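Local coordinates for glycosyl hydrolase (Rhizobium leguminosarum bv. trifolii, PDB 5NDX), which is a bacterial orthologue of human alpha-L-iduronidase and probably hydrolyses O-glycosidic bonds, as a member of glycoside hydrolase family 39, at residues Ser562-Asp574 with Lys580-His593. The protein carries 2 engineered substitutions. Residues are numbered along the deposited sequence; the frame is centred on the assembly and turned at random.
Sequences SPAIFYDVLVSTD and KVSSAPLISTAFLH. Unlike the reference sequence in segment 580-593: Ser583 (reference Pro).
With CG anti to the carbonyl carbon (chi1 -57°), the ring of Tyr567 lies alongside Thr589, whose CG2 comes within 3.8 Å of Tyr567 CE2; in Ser582, OG sits between the backbone N and the carbonyl carbon (chi1 48°), where it faces the backbone N-H of Val569 on strand 566-572. Tyr567 and Leu586 form a single antiparallel hydrogen-bonded pair: Tyr567 N reaches Leu586 O at 2.8 Å, Leu586 N returns to Tyr567 O, and each N-H arrives in the carbonyl plane on a lone pair. Farther along, the N-H of Val569 runs almost straight (175°) to Ser582 OG at 2.9 Å, a side-chain oxygen standing in for a backbone carbonyl. Val569 O accepts from Val581 N and, weakly, from Ser582 N. One water joins Asp568 OD1, Ser582 OG and Ala584 O; another donates to both Ile565 O and Ile587 O. On the apolar side, Val569 CG2 rests against Phe591, 3.7 Å from its CG, and also meets Leu586 CD1. Phe566 lies beside Ile587, with CE2 3.3 Å from Ile587 CG2, while Pro585 CB approaches Phe566 CD2. The Tyr567 ring also packs edge-to-face with Trp556, whose carbonyl accepts a bond from Thr589 OG1; an alanine in place of this tyrosine would probably open a gap beside Thr589 CG2 and leave Trp556 without its edge-to-face partner. Strand 566-572, bonded along its other edge to strand 601-607, thus meets the irregular connection leading into strand 590-594 of a second antiparallel sheet, the two sheets facing each other in an arrangement consistent with a fibronectin type III-like beta-sandwich, away from the ligand pocket.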
ATOM      1  N   SER A 562     -14.715 -13.532   2.607  1.00 51.72           N
ATOM      2  CA  SER A 562     -14.121 -14.826   2.240  1.00 48.92           C
ATOM      3  C   SER A 562     -12.705 -14.741   1.622  1.00 43.60           C
ATOM      4  O   SER A 562     -12.409 -13.851   0.835  1.00 44.25           O
ATOM      5  CB  SER A 562     -15.051 -15.565   1.313  1.00 49.51           C
ATOM      6  OG  SER A 562     -16.205 -15.902   2.026  1.00 59.03           O
ATOM      7  N   PRO A 563     -11.803 -15.652   2.017  1.00 41.25           N
ATOM      8  CA  PRO A 563     -10.444 -15.700   1.465  1.00 38.28           C
ATOM      9  C   PRO A 563     -10.421 -16.390   0.122  1.00 36.19           C
ATOM     10  O   PRO A 563     -11.317 -17.167  -0.172  1.00 36.03           O
ATOM     11  CB  PRO A 563      -9.686 -16.565   2.484  1.00 39.97           C
ATOM     12  CG  PRO A 563     -10.728 -17.505   2.971  1.00 41.06           C
ATOM     13  CD  PRO A 563     -11.985 -16.655   3.078  1.00 42.52           C
ATOM     14  N   ALA A 564      -9.370 -16.153  -0.658  1.00 33.70           N
ATOM     15  CA  ALA A 564      -9.115 -16.890  -1.899  1.00 35.05           C
ATOM     16  C   ALA A 564     -10.281 -16.797  -2.908  1.00 36.32           C
ATOM     17  O   ALA A 564     -10.686 -17.792  -3.515  1.00 36.73           O
ATOM     18  CB  ALA A 564      -8.784 -18.339  -1.609  1.00 36.45           C
ATOM     19  N   ILE A 565     -10.808 -15.579  -3.047  1.00 35.50           N
ATOM     20  CA  ILE A 565     -11.772 -15.222  -4.075  1.00 35.24           C
ATOM     21  C   ILE A 565     -11.106 -14.511  -5.241  1.00 33.24           C
ATOM     22  O   ILE A 565     -10.330 -13.572  -5.035  1.00 34.44           O
ATOM     23  CB  ILE A 565     -12.868 -14.305  -3.513  1.00 35.03           C
ATOM     24  CG1 ILE A 565     -13.548 -14.970  -2.309  1.00 37.29           C
ATOM     25  CG2 ILE A 565     -13.919 -14.023  -4.585  1.00 36.11           C
ATOM     26  CD1 ILE A 565     -14.242 -16.331  -2.579  1.00 36.54           C
ATOM     27  N   PHE A 566     -11.418 -14.972  -6.446  1.00 31.98           N
ATOM     28  CA  PHE A 566     -10.920 -14.431  -7.694  1.00 35.37           C
ATOM     29  C   PHE A 566     -12.062 -13.922  -8.576  1.00 36.24           C
ATOM     30  O   PHE A 566     -13.135 -14.526  -8.598  1.00 40.84           O
ATOM     31  CB  PHE A 566     -10.208 -15.562  -8.439  1.00 37.83           C
ATOM     32  CG  PHE A 566      -9.069 -16.129  -7.668  1.00 40.15           C
ATOM     33  CD1 PHE A 566      -9.258 -17.172  -6.800  1.00 41.57           C
ATOM     34  CD2 PHE A 566      -7.807 -15.556  -7.774  1.00 43.79           C
ATOM     35  CE1 PHE A 566      -8.197 -17.692  -6.090  1.00 43.69           C
ATOM     36  CE2 PHE A 566      -6.745 -16.085  -7.064  1.00 45.72           C
ATOM     37  CZ  PHE A 566      -6.949 -17.139  -6.213  1.00 42.40           C
ATOM     38  N   TYR A 567     -11.845 -12.844  -9.318  1.00 33.59           N
ATOM     39  CA  TYR A 567     -12.907 -12.233 -10.139  1.00 33.24           C
ATOM     40  C   TYR A 567     -12.597 -12.418 -11.619  1.00 35.21           C
ATOM     41  O   TYR A 567     -11.415 -12.417 -12.050  1.00 33.14           O
ATOM     42  CB  TYR A 567     -13.113 -10.748  -9.791  1.00 31.92           C
ATOM     43  CG  TYR A 567     -13.421 -10.541  -8.348  1.00 32.82           C
ATOM     44  CD1 TYR A 567     -14.723 -10.665  -7.855  1.00 32.35           C
ATOM     45  CD2 TYR A 567     -12.407 -10.334  -7.432  1.00 33.62           C
ATOM     46  CE1 TYR A 567     -14.984 -10.539  -6.480  1.00 33.63           C
ATOM     47  CE2 TYR A 567     -12.661 -10.202  -6.068  1.00 34.88           C
ATOM     48  CZ  TYR A 567     -13.973 -10.293  -5.589  1.00 36.07           C
ATOM     49  OH  TYR A 567     -14.186 -10.171  -4.221  1.00 36.66           O
ATOM     50  N   ASP A 568     -13.660 -12.640 -12.380  1.00 37.10           N
ATOM     51  CA  ASP A 568     -13.647 -12.550 -13.835  1.00 39.88           C
ATOM     52  C   ASP A 568     -14.492 -11.352 -14.227  1.00 40.63           C
ATOM     53  O   ASP A 568     -15.468 -11.004 -13.549  1.00 38.90           O
ATOM     54  CB  ASP A 568     -14.315 -13.779 -14.414  1.00 43.79           C
ATOM     55  CG  ASP A 568     -13.533 -15.062 -14.135  1.00 46.83           C
ATOM     56  OD1 ASP A 568     -12.289 -15.030 -13.972  1.00 47.66           O
ATOM     57  OD2 ASP A 568     -14.198 -16.104 -14.059  1.00 52.72           O
ATOM     58  N   VAL A 569     -14.105 -10.741 -15.325  1.00 40.21           N
ATOM     59  CA  VAL A 569     -14.831  -9.662 -15.929  1.00 40.27           C
ATOM     60  C   VAL A 569     -15.325 -10.166 -17.250  1.00 41.04           C
ATOM     61  O   VAL A 569     -14.542 -10.728 -18.034  1.00 39.76           O
ATOM     62  CB  VAL A 569     -13.961  -8.433 -16.153  1.00 37.71           C
ATOM     63  CG1 VAL A 569     -14.763  -7.360 -16.879  1.00 36.30           C
ATOM     64  CG2 VAL A 569     -13.474  -7.896 -14.830  1.00 37.22           C
ATOM     65  N   LEU A 570     -16.618  -9.984 -17.488  1.00 43.31           N
ATOM     66  CA  LEU A 570     -17.249 -10.384 -18.741  1.00 45.82           C
ATOM     67  C   LEU A 570     -17.910  -9.215 -19.454  1.00 46.08           C
ATOM     68  O   LEU A 570     -18.205  -8.182 -18.870  1.00 45.11           O
ATOM     69  CB  LEU A 570     -18.284 -11.456 -18.497  1.00 48.76           C
ATOM     70  CG  LEU A 570     -17.777 -12.718 -17.820  1.00 52.96           C
ATOM     71  CD1 LEU A 570     -18.086 -12.635 -16.361  1.00 54.51           C
ATOM     72  CD2 LEU A 570     -18.512 -13.925 -18.376  1.00 57.53           C
ATOM     73  N   VAL A 571     -18.164  -9.427 -20.729  1.00 46.87           N
ATOM     74  CA  VAL A 571     -18.702  -8.425 -21.595  1.00 49.76           C
ATOM     75  C   VAL A 571     -19.789  -9.036 -22.458  1.00 54.27           C
ATOM     76  O   VAL A 571     -19.638 -10.145 -22.985  1.00 53.81           O
ATOM     77  CB  VAL A 571     -17.599  -7.819 -22.455  1.00 51.88           C
ATOM     78  CG1 VAL A 571     -18.096  -7.407 -23.845  1.00 54.78           C
ATOM     79  CG2 VAL A 571     -17.024  -6.618 -21.727  1.00 50.74           C
ATOM     80  N   SER A 572     -20.877  -8.288 -22.566  1.00 57.29           N
ATOM     81  CA  SER A 572     -21.987  -8.574 -23.458  1.00 62.16           C
ATOM     82  C   SER A 572     -22.095  -7.429 -24.464  1.00 64.67           C
ATOM     83  O   SER A 572     -21.855  -6.246 -24.147  1.00 59.09           O
ATOM     84  CB  SER A 572     -23.299  -8.694 -22.665  1.00 62.74           C
ATOM     85  OG  SER A 572     -24.422  -8.596 -23.529  1.00 67.07           O
ATOM     86  N   THR A 573     -22.471  -7.787 -25.683  1.00 73.33           N
ATOM     87  CA  THR A 573     -22.727  -6.797 -26.739  1.00 79.92           C
ATOM     88  C   THR A 573     -23.865  -7.312 -27.667  1.00 80.64           C
ATOM     89  O   THR A 573     -23.876  -8.500 -27.956  1.00 82.46           O
ATOM     90  CB  THR A 573     -21.388  -6.530 -27.473  1.00 79.75           C
ATOM     91  OG1 THR A 573     -21.576  -5.595 -28.537  1.00 83.16           O
ATOM     92  CG2 THR A 573     -20.732  -7.826 -27.991  1.00 77.39           C
ATOM     93  N   ASP A 574     -24.907  -6.555 -28.036  1.00 88.55           N
ATOM     94  CA  ASP A 574     -25.512  -5.424 -27.330  1.00 90.40           C
ATOM     95  C   ASP A 574     -26.694  -6.019 -26.551  1.00 88.08           C
ATOM     96  O   ASP A 574     -27.760  -5.405 -26.460  1.00 95.04           O
ATOM     97  CB  ASP A 574     -26.097  -4.369 -28.306  1.00 94.59           C
ATOM     98  CG  ASP A 574     -25.202  -4.074 -29.509  1.00 96.68           C
ATOM     99  OD1 ASP A 574     -24.934  -5.004 -30.302  1.00 95.27           O
ATOM    100  OD2 ASP A 574     -24.817  -2.897 -29.691  1.00 98.06           O
ATOM    101  N   LYS A 580     -15.982 -13.823 -21.370  1.00 49.06           N
ATOM    102  CA  LYS A 580     -14.907 -13.395 -20.489  1.00 49.74           C
ATOM    103  C   LYS A 580     -13.893 -12.572 -21.225  1.00 48.83           C
ATOM    104  O   LYS A 580     -13.499 -12.910 -22.311  1.00 51.99           O
ATOM    105  CB  LYS A 580     -14.175 -14.566 -19.824  1.00 49.94           C
ATOM    106  CG  LYS A 580     -13.239 -14.100 -18.711  1.00 53.41           C
ATOM    107  CD  LYS A 580     -12.661 -15.251 -17.893  1.00 56.85           C
ATOM    108  CE  LYS A 580     -11.365 -15.714 -18.498  1.00 61.36           C
ATOM    109  NZ  LYS A 580     -11.163 -17.112 -18.088  1.00 70.13           N
ATOM    110  N   VAL A 581     -13.455 -11.506 -20.584  1.00 47.02           N
ATOM    111  CA  VAL A 581     -12.574 -10.501 -21.163  1.00 47.47           C
ATOM    112  C   VAL A 581     -11.317 -10.261 -20.261  1.00 48.72           C
ATOM    113  O   VAL A 581     -10.321  -9.725 -20.702  1.00 49.62           O
ATOM    114  CB  VAL A 581     -13.499  -9.294 -21.362  1.00 51.69           C
ATOM    115  CG1 VAL A 581     -13.210  -8.097 -20.446  1.00 50.71           C
ATOM    116  CG2 VAL A 581     -13.757  -9.008 -22.832  1.00 50.88           C
ATOM    117  N   SER A 582     -11.353 -10.687 -19.003  1.00 45.13           N
ATOM    118  CA  SER A 582     -10.182 -10.645 -18.144  1.00 43.71           C
ATOM    119  C   SER A 582      -9.274 -11.841 -18.505  1.00 44.97           C
ATOM    120  O   SER A 582      -9.745 -12.901 -18.898  1.00 48.54           O
ATOM    121  CB  SER A 582     -10.641 -10.661 -16.681  1.00 40.37           C
ATOM    122  OG  SER A 582     -11.607 -11.665 -16.446  1.00 36.34           O
ATOM    123  N   SER A 583      -7.972 -11.686 -18.405  1.00 46.50           N
ATOM    124  CA  SER A 583      -7.069 -12.759 -18.865  1.00 49.46           C
ATOM    125  C   SER A 583      -6.692 -13.599 -17.654  1.00 51.33           C
ATOM    126  O   SER A 583      -7.049 -14.760 -17.568  1.00 66.33           O
ATOM    127  CB  SER A 583      -5.872 -12.198 -19.650  1.00 47.94           C
ATOM    128  OG  SER A 583      -5.383 -11.008 -19.050  1.00 47.78           O
ATOM    129  N   ALA A 584      -6.100 -12.991 -16.660  1.00 46.95           N
ATOM    130  CA  ALA A 584      -5.762 -13.689 -15.422  1.00 45.64           C
ATOM    131  C   ALA A 584      -6.888 -13.487 -14.404  1.00 44.67           C
ATOM    132  O   ALA A 584      -7.517 -12.447 -14.410  1.00 44.24           O
ATOM    133  CB  ALA A 584      -4.472 -13.116 -14.880  1.00 47.21           C
ATOM    134  N   PRO A 585      -7.143 -14.478 -13.540  1.00 42.50           N
ATOM    135  CA  PRO A 585      -8.005 -14.317 -12.363  1.00 42.00           C
ATOM    136  C   PRO A 585      -7.554 -13.175 -11.461  1.00 39.82           C
ATOM    137  O   PRO A 585      -6.353 -13.040 -11.171  1.00 38.53           O
ATOM    138  CB  PRO A 585      -7.825 -15.644 -11.620  1.00 42.81           C
ATOM    139  CG  PRO A 585      -7.436 -16.605 -12.681  1.00 44.27           C
ATOM    140  CD  PRO A 585      -6.555 -15.825 -13.587  1.00 41.64           C
ATOM    141  N   LEU A 586      -8.490 -12.331 -11.061  1.00 35.07           N
ATOM    142  CA  LEU A 586      -8.136 -11.101 -10.392  1.00 34.24           C
ATOM    143  C   LEU A 586      -8.335 -11.312  -8.933  1.00 34.08           C
ATOM    144  O   LEU A 586      -9.448 -11.672  -8.506  1.00 34.03           O
ATOM    145  CB  LEU A 586      -9.037  -9.976 -10.854  1.00 35.33           C
ATOM    146  CG  LEU A 586      -8.916  -9.626 -12.334  1.00 35.53           C
ATOM    147  CD1 LEU A 586     -10.153  -8.847 -12.781  1.00 35.46           C
ATOM    148  CD2 LEU A 586      -7.597  -8.849 -12.574  1.00 35.87           C
ATOM    149  N   ILE A 587      -7.340 -11.031  -8.117  1.00 32.44           N
ATOM    150  CA  ILE A 587      -7.624 -10.993  -6.673  1.00 34.92           C
ATOM    151  C   ILE A 587      -8.067  -9.617  -6.125  1.00 34.07           C
ATOM    152  O   ILE A 587      -8.594  -9.558  -5.010  1.00 31.69           O
ATOM    153  CB  ILE A 587      -6.500 -11.551  -5.792  1.00 38.98           C
ATOM    154  CG1 ILE A 587      -5.251 -10.731  -5.957  1.00 41.63           C
ATOM    155  CG2 ILE A 587      -6.237 -13.007  -6.114  1.00 42.32           C
ATOM    156  CD1 ILE A 587      -4.152 -11.232  -5.039  1.00 47.68           C
ATOM    157  N   SER A 588      -7.823  -8.551  -6.875  1.00 31.60           N
ATOM    158  CA  SER A 588      -8.254  -7.213  -6.501  1.00 32.18           C
ATOM    159  C   SER A 588      -9.497  -6.854  -7.303  1.00 32.22           C
ATOM    160  O   SER A 588      -9.713  -7.365  -8.390  1.00 35.04           O
ATOM    161  CB  SER A 588      -7.114  -6.157  -6.768  1.00 32.39           C
ATOM    162  OG  SER A 588      -6.113  -6.255  -5.721  1.00 33.81           O
ATOM    163  N   THR A 589     -10.280  -5.936  -6.772  1.00 31.47           N
ATOM    164  CA  THR A 589     -11.575  -5.593  -7.331  1.00 31.83           C
ATOM    165  C   THR A 589     -11.481  -4.403  -8.244  1.00 32.02           C
ATOM    166  O   THR A 589     -12.149  -3.411  -8.041  1.00 30.84           O
ATOM    167  CB  THR A 589     -12.554  -5.312  -6.192  1.00 32.76           C
ATOM    168  OG1 THR A 589     -12.105  -4.172  -5.464  1.00 32.01           O
ATOM    169  CG2 THR A 589     -12.641  -6.518  -5.285  1.00 32.60           C
ATOM    170  N   ALA A 590     -10.664  -4.545  -9.287  1.00 32.75           N
ATOM    171  CA  ALA A 590     -10.447  -3.503 -10.251  1.00 33.48           C
ATOM    172  C   ALA A 590      -9.963  -4.124 -11.559  1.00 33.75           C
ATOM    173  O   ALA A 590      -9.329  -5.167 -11.556  1.00 33.75           O
ATOM    174  CB  ALA A 590      -9.448  -2.481  -9.721  1.00 32.94           C
ATOM    175  N   PHE A 591     -10.358  -3.535 -12.678  1.00 33.77           N
ATOM    176  CA  PHE A 591      -9.958  -4.045 -13.977  1.00 33.78           C
ATOM    177  C   PHE A 591     -10.010  -2.992 -15.056  1.00 33.10           C
ATOM    178  O   PHE A 591     -11.009  -2.316 -15.213  1.00 32.69           O
ATOM    179  CB  PHE A 591     -10.839  -5.237 -14.352  1.00 34.30           C
ATOM    180  CG  PHE A 591     -10.503  -5.839 -15.685  1.00 34.90           C
ATOM    181  CD1 PHE A 591      -9.351  -6.589 -15.852  1.00 36.00           C
ATOM    182  CD2 PHE A 591     -11.313  -5.607 -16.804  1.00 36.37           C
ATOM    183  CE1 PHE A 591      -9.031  -7.164 -17.105  1.00 35.73           C
ATOM    184  CE2 PHE A 591     -10.981  -6.161 -18.050  1.00 36.46           C
ATOM    185  CZ  PHE A 591      -9.839  -6.947 -18.196  1.00 35.15           C
ATOM    186  N   LEU A 592      -8.922  -2.848 -15.799  1.00 33.60           N
ATOM    187  CA  LEU A 592      -8.880  -1.961 -16.938  1.00 33.83           C
ATOM    188  C   LEU A 592      -9.212  -2.740 -18.223  1.00 35.13           C
ATOM    189  O   LEU A 592      -8.497  -3.673 -18.568  1.00 35.37           O
ATOM    190  CB  LEU A 592      -7.509  -1.223 -17.071  1.00 34.92           C
ATOM    191  CG  LEU A 592      -7.801  -0.274 -18.263  1.00 37.69           C
ATOM    192  CD1 LEU A 592      -7.964   1.173 -17.886  1.00 39.96           C
ATOM    193  CD2 LEU A 592      -7.116  -0.522 -19.561  1.00 38.41           C
ATOM    194  N   HIS A 593     -10.318  -2.396 -18.907  1.00 35.25           N
ATOM    195  CA  HIS A 593     -10.675  -3.044 -20.175  1.00 37.79           C
ATOM    196  C   HIS A 593     -10.376  -2.142 -21.370  1.00 39.01           C
ATOM    197  O   HIS A 593     -10.807  -0.989 -21.372  1.00 40.15           O
ATOM    198  CB  HIS A 593     -12.186  -3.352 -20.229  1.00 42.04           C
ATOM    199  CG  HIS A 593     -12.558  -4.211 -21.398  1.00 43.48           C
ATOM    200  ND1 HIS A 593     -13.666  -3.971 -22.189  1.00 43.44           N
ATOM    201  CD2 HIS A 593     -11.924  -5.284 -21.941  1.00 42.95           C
ATOM    202  CE1 HIS A 593     -13.735  -4.904 -23.128  1.00 43.17           C
ATOM    203  NE2 HIS A 593     -12.682  -5.697 -23.017  1.00 44.08           N
TER
HETATM  204  O   HOH W   1      -9.800 -11.506  -3.580  1.00 33.17           O
HETATM  205  O   HOH W   2     -10.312 -13.329 -14.807  1.00 45.34           O